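Local coordinates for protein putative pectin lyase (Geobacillus virus E2, PDB 7CHU) that forms the trimeric tailspike of a thermophilic bacteriophage and, being pectin-lyase-like, probably recognises and perhaps degrades host surface polysaccharide, at residues L212-V217 with D248-L253; V240-G245 with R277-N282; V268-T273 with M307-D312; F328-G333 with N352-S357. One frame throughout, in Å; residues are numbered along the deposited sequence.

Interaction 1 (L212-V217 with D248-L253); sequences LYIEEV and DNSNRL
At a corner of the right-handed parallel beta-helix, the fold of pectate-lyase-like proteins, E216 and V217 leave strand 212-215 and meet S250, N251 and L253 of the following coil. Two bonds join the corners. V217 N points almost straight at S250 OG (3.1 Å, N-H...O angle 172°), and V217 O accepts from N251 N at 3.1 Å. S250 CB–OG lies beside its own backbone N (chi1 -74°), which turns the hydroxyl toward the bend; the same OG bonds to Y243 O, so it links the 216-217 turn to the next strand of the sheet. E216 takes a positive phi, and its CA-H approaches N249 O (CA to O 3.4 Å).

Beside these bonds L253 spreads its two methyls between two apolar partners: CD1 meets I214 CG2 tip to tip at 3.8 Å, while CD2 meets V217 CG1 from across at 3.5 Å, tighter than usual van der Waals contact.

The E216 side chain extends past D248, crossing it at about a right angle. A water accepts from D248 N (2.8 Å) and donates to E216 OE1 (2.7 Å). K193 and R168 each form a salt bridge to the E216 carboxylate, and N249 ND2 is held by R278 O.

E216 OE2 and D248 OD2 are 5.1 Å apart. The two bases on E216 probably offset the like charge of D248, while S250 OG, receiving V217 N-H and donating to Y243 O, satisfies a buried hydroxyl in both roles.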
# COMPACT_ATOMS: atom_id res chain seq x y z
N LEU A 212 -15.49 -11.28 12.90
CA LEU A 212 -15.41 -11.88 11.58
C LEU A 212 -14.74 -13.24 11.77
O LEU A 212 -13.61 -13.31 12.26
CB LEU A 212 -14.63 -10.97 10.62
CG LEU A 212 -14.25 -11.44 9.23
CD1 LEU A 212 -15.52 -11.65 8.40
CD2 LEU A 212 -13.33 -10.42 8.56
N TYR A 213 -15.45 -14.31 11.46
CA TYR A 213 -14.91 -15.66 11.55
C TYR A 213 -14.59 -16.14 10.14
O TYR A 213 -15.41 -15.98 9.22
CB TYR A 213 -15.90 -16.61 12.23
CG TYR A 213 -15.40 -18.05 12.28
CD1 TYR A 213 -14.44 -18.45 13.21
CD2 TYR A 213 -15.87 -18.99 11.38
CE1 TYR A 213 -13.98 -19.74 13.24
CE2 TYR A 213 -15.40 -20.30 11.40
CZ TYR A 213 -14.46 -20.66 12.34
OH TYR A 213 -13.99 -21.95 12.36
N ILE A 214 -13.41 -16.71 9.97
CA ILE A 214 -12.87 -17.05 8.66
C ILE A 214 -12.26 -18.44 8.76
O ILE A 214 -11.36 -18.67 9.57
CB ILE A 214 -11.80 -16.02 8.20
CG1 ILE A 214 -12.45 -14.63 8.00
CG2 ILE A 214 -11.10 -16.45 6.91
CD1 ILE A 214 -11.42 -13.51 7.69
N GLU A 215 -12.76 -19.38 7.95
CA GLU A 215 -12.27 -20.75 7.98
C GLU A 215 -12.06 -21.24 6.56
O GLU A 215 -13.01 -21.26 5.77
CB GLU A 215 -13.25 -21.68 8.70
CG GLU A 215 -12.79 -23.14 8.65
CD GLU A 215 -13.78 -24.11 9.31
OE1 GLU A 215 -13.83 -25.29 8.90
OE2 GLU A 215 -14.50 -23.70 10.25
N GLU A 216 -10.83 -21.62 6.24
CA GLU A 216 -10.46 -22.12 4.93
C GLU A 216 -10.92 -21.19 3.80
O GLU A 216 -11.63 -21.59 2.88
CB GLU A 216 -10.99 -23.55 4.72
CG GLU A 216 -10.19 -24.30 3.66
CD GLU A 216 -10.91 -25.56 3.16
OE1 GLU A 216 -11.48 -26.30 4.02
OE2 GLU A 216 -10.90 -25.80 1.93
N VAL A 217 -10.48 -19.94 3.87
CA VAL A 217 -10.84 -18.93 2.88
C VAL A 217 -9.60 -18.58 2.07
O VAL A 217 -8.53 -18.35 2.65
CB VAL A 217 -11.47 -17.69 3.52
CG1 VAL A 217 -11.62 -16.57 2.48
CG2 VAL A 217 -12.83 -18.06 4.11
N ASP A 248 -7.62 -27.89 4.68
CA ASP A 248 -6.63 -27.09 3.97
C ASP A 248 -6.25 -25.91 4.86
O ASP A 248 -6.05 -26.10 6.06
CB ASP A 248 -7.16 -26.66 2.59
CG ASP A 248 -6.05 -26.19 1.68
OD1 ASP A 248 -5.34 -27.04 1.09
OD2 ASP A 248 -5.84 -24.96 1.62
N ASN A 249 -6.20 -24.70 4.32
CA ASN A 249 -5.83 -23.57 5.16
C ASN A 249 -6.57 -22.32 4.70
O ASN A 249 -7.28 -22.34 3.70
CB ASN A 249 -4.31 -23.36 5.17
CG ASN A 249 -3.79 -22.73 3.87
OD1 ASN A 249 -4.53 -22.54 2.91
ND2 ASN A 249 -2.49 -22.40 3.85
N SER A 250 -6.38 -21.23 5.43
CA SER A 250 -6.72 -19.91 4.91
C SER A 250 -5.45 -19.30 4.35
O SER A 250 -4.40 -19.36 4.98
CB SER A 250 -7.31 -19.02 6.01
OG SER A 250 -8.65 -19.41 6.33
N ASN A 251 -5.54 -18.72 3.16
CA ASN A 251 -4.36 -18.14 2.53
C ASN A 251 -4.78 -17.02 1.59
O ASN A 251 -5.92 -16.98 1.11
CB ASN A 251 -3.53 -19.22 1.80
CG ASN A 251 -4.22 -19.73 0.57
OD1 ASN A 251 -4.21 -19.07 -0.46
ND2 ASN A 251 -4.86 -20.92 0.68
N ARG A 252 -3.85 -16.09 1.35
CA ARG A 252 -4.09 -14.95 0.47
C ARG A 252 -5.31 -14.14 0.90
O ARG A 252 -6.09 -13.66 0.06
CB ARG A 252 -4.19 -15.40 -0.98
CG ARG A 252 -2.84 -15.76 -1.59
CD ARG A 252 -1.95 -14.50 -1.72
NE ARG A 252 -2.53 -13.55 -2.66
CZ ARG A 252 -2.04 -12.34 -2.91
NH1 ARG A 252 -0.93 -11.94 -2.31
NH2 ARG A 252 -2.64 -11.54 -3.80
N LEU A 253 -5.51 -14.00 2.20
CA LEU A 253 -6.42 -13.00 2.75
C LEU A 253 -5.67 -11.67 2.82
O LEU A 253 -4.67 -11.56 3.54
CB LEU A 253 -6.88 -13.39 4.15
CG LEU A 253 -7.58 -14.74 4.39
CD1 LEU A 253 -7.76 -14.97 5.88
CD2 LEU A 253 -8.90 -14.74 3.70
O HOH W 1 -9.75 -26.77 6.08

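Interaction 2 (V240-G245 with R277-N282)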
# COMPACT_ATOMS: atom_id res chain seq x y z
N VAL A 240 -11.14 -10.71 14.62
CA VAL A 240 -11.10 -11.52 13.40
C VAL A 240 -10.42 -12.83 13.78
O VAL A 240 -9.32 -12.82 14.34
CB VAL A 240 -10.32 -10.84 12.26
CG1 VAL A 240 -10.31 -11.75 11.01
CG2 VAL A 240 -10.91 -9.50 11.94
N TYR A 241 -11.07 -13.95 13.51
CA TYR A 241 -10.53 -15.27 13.83
C TYR A 241 -10.33 -16.02 12.51
O TYR A 241 -11.30 -16.27 11.79
CB TYR A 241 -11.46 -16.03 14.77
CG TYR A 241 -10.85 -17.25 15.45
CD1 TYR A 241 -10.76 -18.49 14.80
CD2 TYR A 241 -10.38 -17.17 16.75
CE1 TYR A 241 -10.19 -19.62 15.45
CE2 TYR A 241 -9.83 -18.29 17.40
CZ TYR A 241 -9.73 -19.49 16.75
OH TYR A 241 -9.18 -20.56 17.41
N ILE A 242 -9.09 -16.36 12.20
CA ILE A 242 -8.75 -17.01 10.93
C ILE A 242 -8.28 -18.42 11.25
O ILE A 242 -7.22 -18.61 11.86
CB ILE A 242 -7.67 -16.22 10.16
CG1 ILE A 242 -8.18 -14.80 9.86
CG2 ILE A 242 -7.29 -16.99 8.90
CD1 ILE A 242 -7.08 -13.73 9.52
N TYR A 243 -9.06 -19.42 10.82
CA TYR A 243 -8.83 -20.83 11.13
C TYR A 243 -8.47 -21.60 9.85
O TYR A 243 -9.02 -21.32 8.78
CB TYR A 243 -10.11 -21.42 11.77
CG TYR A 243 -10.05 -22.84 12.27
CD1 TYR A 243 -8.90 -23.34 12.90
CD2 TYR A 243 -11.15 -23.67 12.16
CE1 TYR A 243 -8.86 -24.66 13.38
CE2 TYR A 243 -11.12 -24.98 12.63
CZ TYR A 243 -9.98 -25.47 13.24
OH TYR A 243 -9.95 -26.76 13.72
N ASN A 244 -7.55 -22.54 9.94
CA ASN A 244 -7.26 -23.30 8.73
C ASN A 244 -8.34 -24.35 8.45
O ASN A 244 -8.62 -24.65 7.28
CB ASN A 244 -5.85 -23.92 8.77
CG ASN A 244 -5.58 -24.80 10.01
OD1 ASN A 244 -6.27 -24.76 11.03
ND2 ASN A 244 -4.50 -25.57 9.92
N GLY A 245 -9.02 -24.84 9.48
CA GLY A 245 -9.93 -25.96 9.34
C GLY A 245 -9.20 -27.29 9.27
O GLY A 245 -7.98 -27.38 9.46
N ARG A 277 -1.80 -28.31 7.43
CA ARG A 277 -1.60 -27.21 6.50
C ARG A 277 -1.87 -25.89 7.22
O ARG A 277 -3.01 -25.59 7.56
CB ARG A 277 -2.52 -27.38 5.30
CG ARG A 277 -2.07 -28.50 4.41
CD ARG A 277 -3.12 -28.85 3.38
NE ARG A 277 -2.64 -29.95 2.56
CZ ARG A 277 -3.40 -30.76 1.84
NH1 ARG A 277 -4.72 -30.61 1.82
NH2 ARG A 277 -2.82 -31.73 1.13
N ARG A 278 -0.80 -25.14 7.46
CA ARG A 278 -0.90 -23.94 8.26
C ARG A 278 -1.38 -22.75 7.42
O ARG A 278 -1.18 -22.71 6.21
CB ARG A 278 0.45 -23.63 8.92
CG ARG A 278 0.94 -24.77 9.84
CD ARG A 278 2.42 -24.61 10.21
NE ARG A 278 2.75 -23.21 10.51
CZ ARG A 278 2.40 -22.57 11.63
NH1 ARG A 278 1.71 -23.19 12.58
NH2 ARG A 278 2.72 -21.28 11.79
N ASN A 279 -2.07 -21.82 8.09
CA ASN A 279 -2.44 -20.56 7.46
C ASN A 279 -1.19 -19.91 6.88
O ASN A 279 -0.11 -19.94 7.48
CB ASN A 279 -3.12 -19.64 8.48
CG ASN A 279 -4.47 -20.21 8.96
OD1 ASN A 279 -5.24 -20.77 8.17
ND2 ASN A 279 -4.75 -20.06 10.24
N GLY A 280 -1.34 -19.33 5.70
CA GLY A 280 -0.16 -18.79 5.03
C GLY A 280 -0.48 -17.67 4.07
O GLY A 280 -1.58 -17.58 3.53
N ASN A 281 0.52 -16.82 3.85
CA ASN A 281 0.48 -15.84 2.76
C ASN A 281 -0.70 -14.88 2.88
O ASN A 281 -1.28 -14.45 1.89
CB ASN A 281 0.48 -16.55 1.40
CG ASN A 281 1.85 -16.52 0.77
OD1 ASN A 281 2.34 -15.45 0.36
ND2 ASN A 281 2.49 -17.69 0.69
N ASN A 282 -1.02 -14.51 4.10
CA ASN A 282 -2.02 -13.49 4.35
C ASN A 282 -1.34 -12.16 4.63
O ASN A 282 -0.19 -12.13 5.07
CB ASN A 282 -2.90 -13.93 5.49
CG ASN A 282 -3.49 -15.29 5.22
OD1 ASN A 282 -4.29 -15.43 4.28
ND2 ASN A 282 -3.06 -16.32 5.97
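N244 and R277 supply the hydrogen bond of this contact. N244 ND2 donates to R277 O at 2.8 Å with an N-H...O angle of 179°; the acceptor lies in the amide plane of N244, yet the donor sits 42° above the plane of the R277 carbonyl. The N244 amide reaches it with CG set between the backbone N and the carbonyl carbon (chi1 55°). Its other end, OD1, is bonded to G274 N, so both ends of the amide face main chain.

Van der Waals contact involves N279, which packs on I242 and N244. N279 OD1 rests 3.3 Å from N244 CB, and N279 ND2 is 4.2 Å from I242 CG2. Here the strand of one beta-helix coil runs into its corner beside the loop that precedes strand 283-285 in the next, and buried asparagines fill the bend with backbone partners: N279 OD1 takes S250 N, and N282 OD1 takes L253 N.

As for the charged side chains, R278 has its partners outside the two segments, among D310, D312 and K332 O.

Interaction 3 (V268-T273 with M307-D312)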
# COMPACT_ATOMS: atom_id res chain seq x y z
N VAL A 268 -6.71 -9.68 15.75
CA VAL A 268 -6.54 -10.71 14.74
C VAL A 268 -5.97 -11.93 15.43
O VAL A 268 -4.95 -11.83 16.11
CB VAL A 268 -5.58 -10.25 13.63
CG1 VAL A 268 -5.19 -11.42 12.74
CG2 VAL A 268 -6.21 -9.12 12.81
N TYR A 269 -6.64 -13.08 15.28
CA TYR A 269 -6.19 -14.33 15.89
C TYR A 269 -6.09 -15.39 14.79
O TYR A 269 -7.12 -15.77 14.22
CB TYR A 269 -7.17 -14.77 16.99
CG TYR A 269 -6.65 -15.89 17.85
CD1 TYR A 269 -6.64 -17.20 17.36
CD2 TYR A 269 -6.15 -15.65 19.13
CE1 TYR A 269 -6.17 -18.26 18.13
CE2 TYR A 269 -5.67 -16.70 19.92
CZ TYR A 269 -5.69 -18.01 19.41
OH TYR A 269 -5.22 -19.06 20.15
N PHE A 270 -4.87 -15.82 14.47
CA PHE A 270 -4.66 -16.91 13.52
C PHE A 270 -4.61 -18.21 14.30
O PHE A 270 -3.96 -18.30 15.35
CB PHE A 270 -3.36 -16.74 12.73
CG PHE A 270 -3.46 -15.77 11.59
CD1 PHE A 270 -3.86 -16.17 10.33
CD2 PHE A 270 -3.12 -14.45 11.78
CE1 PHE A 270 -3.93 -15.27 9.27
CE2 PHE A 270 -3.14 -13.54 10.72
CZ PHE A 270 -3.56 -13.93 9.47
N ASP A 271 -5.31 -19.22 13.80
CA ASP A 271 -5.38 -20.54 14.43
C ASP A 271 -5.06 -21.56 13.35
O ASP A 271 -5.81 -21.69 12.38
CB ASP A 271 -6.76 -20.76 15.04
CG ASP A 271 -6.95 -22.14 15.67
OD1 ASP A 271 -6.08 -23.04 15.53
OD2 ASP A 271 -8.01 -22.31 16.31
N SER A 272 -3.91 -22.24 13.47
CA SER A 272 -3.49 -23.23 12.48
C SER A 272 -3.56 -24.64 13.05
O SER A 272 -2.90 -25.55 12.53
CB SER A 272 -2.07 -22.94 11.98
OG SER A 272 -2.04 -21.86 11.04
N THR A 273 -4.35 -24.83 14.10
CA THR A 273 -4.38 -26.14 14.77
C THR A 273 -5.30 -27.15 14.10
O THR A 273 -5.34 -28.30 14.54
CB THR A 273 -4.82 -26.01 16.22
OG1 THR A 273 -6.17 -25.53 16.27
CG2 THR A 273 -3.85 -25.08 17.01
N MET A 307 -2.19 -8.95 17.67
CA MET A 307 -2.24 -9.96 16.61
C MET A 307 -1.60 -11.23 17.13
O MET A 307 -0.42 -11.22 17.50
CB MET A 307 -1.50 -9.48 15.35
CG MET A 307 -1.38 -10.58 14.28
SD MET A 307 -0.53 -10.06 12.78
CE MET A 307 -1.64 -8.78 12.19
N TYR A 308 -2.36 -12.34 17.17
CA TYR A 308 -1.78 -13.66 17.43
C TYR A 308 -1.55 -14.34 16.10
O TYR A 308 -2.50 -14.64 15.38
CB TYR A 308 -2.68 -14.53 18.32
CG TYR A 308 -2.13 -15.93 18.47
CD1 TYR A 308 -0.93 -16.15 19.16
CD2 TYR A 308 -2.79 -17.02 17.91
CE1 TYR A 308 -0.40 -17.42 19.29
CE2 TYR A 308 -2.27 -18.30 18.04
CZ TYR A 308 -1.07 -18.50 18.74
OH TYR A 308 -0.56 -19.77 18.87
N LEU A 309 -0.29 -14.56 15.74
CA LEU A 309 0.08 -15.02 14.40
C LEU A 309 0.58 -16.46 14.42
O LEU A 309 1.78 -16.72 14.27
CB LEU A 309 1.11 -14.06 13.82
CG LEU A 309 1.61 -14.24 12.39
CD1 LEU A 309 0.46 -14.68 11.53
CD2 LEU A 309 2.24 -12.92 11.87
N ASP A 310 -0.34 -17.42 14.57
CA ASP A 310 -0.04 -18.84 14.31
C ASP A 310 -0.24 -19.09 12.82
O ASP A 310 -1.26 -19.62 12.36
CB ASP A 310 -0.92 -19.75 15.17
CG ASP A 310 -0.65 -21.25 14.93
OD1 ASP A 310 0.44 -21.65 14.44
OD2 ASP A 310 -1.57 -22.03 15.24
N GLY A 311 0.78 -18.70 12.05
CA GLY A 311 0.75 -18.77 10.60
C GLY A 311 2.12 -18.52 10.01
O GLY A 311 3.05 -18.11 10.72
N ASP A 312 2.23 -18.76 8.71
CA ASP A 312 3.49 -18.60 7.99
C ASP A 312 3.36 -17.57 6.88
O ASP A 312 2.27 -17.34 6.35
CB ASP A 312 3.96 -19.93 7.40
CG ASP A 312 4.13 -21.02 8.45
OD1 ASP A 312 4.62 -20.74 9.57
OD2 ASP A 312 3.78 -22.18 8.14
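F270, Y308 and D310 lose the most surface where strands 268-271 and 307-309 run side by side, parallel, their axes 4.7 Å apart at closest approach. The register pairs V268 with M307 and Y269 with Y308, through Y308 N to V268 O and F270 N to Y308 O, both 2.8 Å.

F270 carries its ring beside its own backbone N (chi1 -79°). That places Y308 O at the ring edge, near its plane, while L309 CD1 approaches F270 CD2 obliquely at 3.6 Å. I242 and F284 also pack on this phenyl group.

On the other face of the sheet, the Y308 ring lies alongside that of Y269 and points the same way. Y308 CD2 stands over the centre of the Y269 ring, 3.4 Å from Y269 CZ, but the planes are inclined by 36°, so the pair is oblique. H238 stacks with Y269 as well.

D310 takes over beyond the paired residues. It points toward 268-273, CG anti to the backbone N (chi1 179°), and its OD2 receives S272 N at 2.9 Å from above the carboxylate plane. S272 OG donates to D310 O (2.7 Å) and accepts from N279 N. A salt bridge from R278 to D310 OD1 probably eases burial of the charge. On the 268-273 side, D271 OD1 accepts T273 N, an Asx turn, and also T273 OG1, while OD2 is bonded by Y241 OH.

Parallel strands of successive coils thus run in register with V268 stacked on M307 and Y269 on Y308, as in the parallel beta-helix of pectate-lyase-like proteins.

Interaction 4 (F328-G333 with N352-S357); sequences FIKVKG and NLTGTS
K330 and V331 pair in parallel register with N352 and L353, CA to CA 4.9 Å in each pair, through N352 N to I329 O (2.9 Å) and V331 N to N352 O (2.8 Å). V331 O then accepts twice from one residue, T354: from its backbone N at 2.9 Å and from its hydroxyl OG1 at 2.6 Å. T354 OG1 sits between the backbone N and the carbonyl carbon (chi1 73°), which brings both donors of the residue onto the same oxygen.

Pairing gives way there to a type II' turn, T354 to S357, at a corner where two successive beta-helix coils bend together. G355 takes its second position, where the positive phi favours glycine. S357 reaches across from the turn: its OG accepts G333 N at 3.1 Å while donating to T354 O at 2.6 Å, the latter in the carbonyl plane, so one hydroxyl bridges the coils and braces the turn.

Among the apolar side chains, V331 and L353 lie side by side, with V331 CG2 meeting L353 CD2 at 3.8 Å. The opposite face carries K330 and N352; D327 forms a salt bridge with K330 NZ and accepts from N352 ND2. K330 also crosses T354 at about a right angle, its CG near T354 CG2.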
# COMPACT_ATOMS: atom_id res chain seq x y z
N PHE A 328 2.45 -7.06 21.10
CA PHE A 328 1.69 -6.54 20.00
C PHE A 328 1.48 -7.61 18.91
O PHE A 328 0.38 -7.76 18.38
CB PHE A 328 2.44 -5.37 19.33
CG PHE A 328 2.19 -4.02 19.96
CD1 PHE A 328 0.91 -3.53 20.12
CD2 PHE A 328 3.26 -3.23 20.36
CE1 PHE A 328 0.69 -2.28 20.69
CE2 PHE A 328 3.05 -1.99 20.94
CZ PHE A 328 1.76 -1.51 21.10
N ILE A 329 2.54 -8.35 18.58
CA ILE A 329 2.47 -9.46 17.62
C ILE A 329 3.12 -10.67 18.27
O ILE A 329 4.33 -10.67 18.50
CB ILE A 329 3.17 -9.15 16.29
CG1 ILE A 329 2.68 -7.83 15.68
CG2 ILE A 329 2.92 -10.31 15.28
CD1 ILE A 329 3.42 -7.44 14.42
N LYS A 330 2.33 -11.71 18.54
CA LYS A 330 2.83 -12.95 19.12
C LYS A 330 2.91 -13.98 18.00
O LYS A 330 1.89 -14.41 17.46
CB LYS A 330 1.91 -13.41 20.24
CG LYS A 330 2.44 -14.50 21.12
CD LYS A 330 1.34 -14.97 22.08
CE LYS A 330 1.83 -15.12 23.51
NZ LYS A 330 1.97 -13.80 24.23
N VAL A 331 4.14 -14.33 17.60
CA VAL A 331 4.37 -15.13 16.40
C VAL A 331 4.61 -16.58 16.79
O VAL A 331 5.41 -16.87 17.69
CB VAL A 331 5.58 -14.60 15.60
CG1 VAL A 331 5.84 -15.49 14.37
CG2 VAL A 331 5.37 -13.12 15.20
N LYS A 332 3.94 -17.50 16.08
CA LYS A 332 4.24 -18.91 16.10
C LYS A 332 4.21 -19.31 14.63
O LYS A 332 3.17 -19.72 14.10
CB LYS A 332 3.24 -19.71 16.94
CG LYS A 332 3.46 -21.24 16.97
CD LYS A 332 2.23 -21.91 17.61
CE LYS A 332 2.34 -23.42 17.67
NZ LYS A 332 2.27 -24.05 16.33
N GLY A 333 5.35 -19.19 13.97
CA GLY A 333 5.43 -19.50 12.56
C GLY A 333 6.70 -18.97 11.94
O GLY A 333 7.56 -18.39 12.61
N ASN A 352 7.08 -10.99 19.41
CA ASN A 352 7.51 -12.13 20.23
C ASN A 352 7.58 -13.33 19.30
O ASN A 352 6.54 -13.89 18.93
CB ASN A 352 6.55 -12.35 21.39
CG ASN A 352 7.07 -13.37 22.40
OD1 ASN A 352 8.13 -13.97 22.20
ND2 ASN A 352 6.32 -13.57 23.49
N LEU A 353 8.79 -13.71 18.90
CA LEU A 353 8.99 -14.87 18.03
C LEU A 353 9.06 -16.10 18.95
O LEU A 353 10.10 -16.40 19.54
CB LEU A 353 10.25 -14.68 17.19
CG LEU A 353 10.28 -13.35 16.37
CD1 LEU A 353 11.60 -13.11 15.68
CD2 LEU A 353 9.13 -13.29 15.34
N THR A 354 7.93 -16.80 19.09
CA THR A 354 7.84 -17.90 20.05
C THR A 354 8.23 -19.24 19.44
O THR A 354 8.17 -19.45 18.23
CB THR A 354 6.42 -18.01 20.64
OG1 THR A 354 5.53 -18.56 19.67
CG2 THR A 354 5.89 -16.67 21.09
N GLY A 355 8.61 -20.18 20.33
CA GLY A 355 8.82 -21.56 19.92
C GLY A 355 9.93 -21.63 18.90
O GLY A 355 10.95 -20.96 19.01
N THR A 356 9.71 -22.41 17.85
CA THR A 356 10.70 -22.60 16.79
C THR A 356 10.56 -21.60 15.64
O THR A 356 11.14 -21.84 14.57
CB THR A 356 10.58 -24.01 16.20
OG1 THR A 356 9.31 -24.10 15.55
CG2 THR A 356 10.68 -25.09 17.25
N SER A 357 9.80 -20.51 15.81
CA SER A 357 9.62 -19.49 14.77
C SER A 357 10.95 -19.13 14.12
O SER A 357 11.91 -18.78 14.82
CB SER A 357 8.99 -18.23 15.39
OG SER A 357 7.69 -18.52 15.90

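Overall arrangement
From the N terminus, each contact joins one coil of the beta-helix to its successor. Interaction 1 closes the loop 218-247; interaction 2 opens inside it at strand 240-243 and closes beyond it at 277-282, so the two cross. Interaction 3 opens at 268-273, before interaction 2 has closed, and crosses it in turn. Interaction 4 follows in series after 312. Strands 212-215, 240-243, 268-271, 307-309, 329-331 and 351-353 thus lie in succession along one face of the helix, with M307 N to F328 O joining interactions 3 and 4. R278 of interaction 2 reaches both interaction 3 and interaction 4.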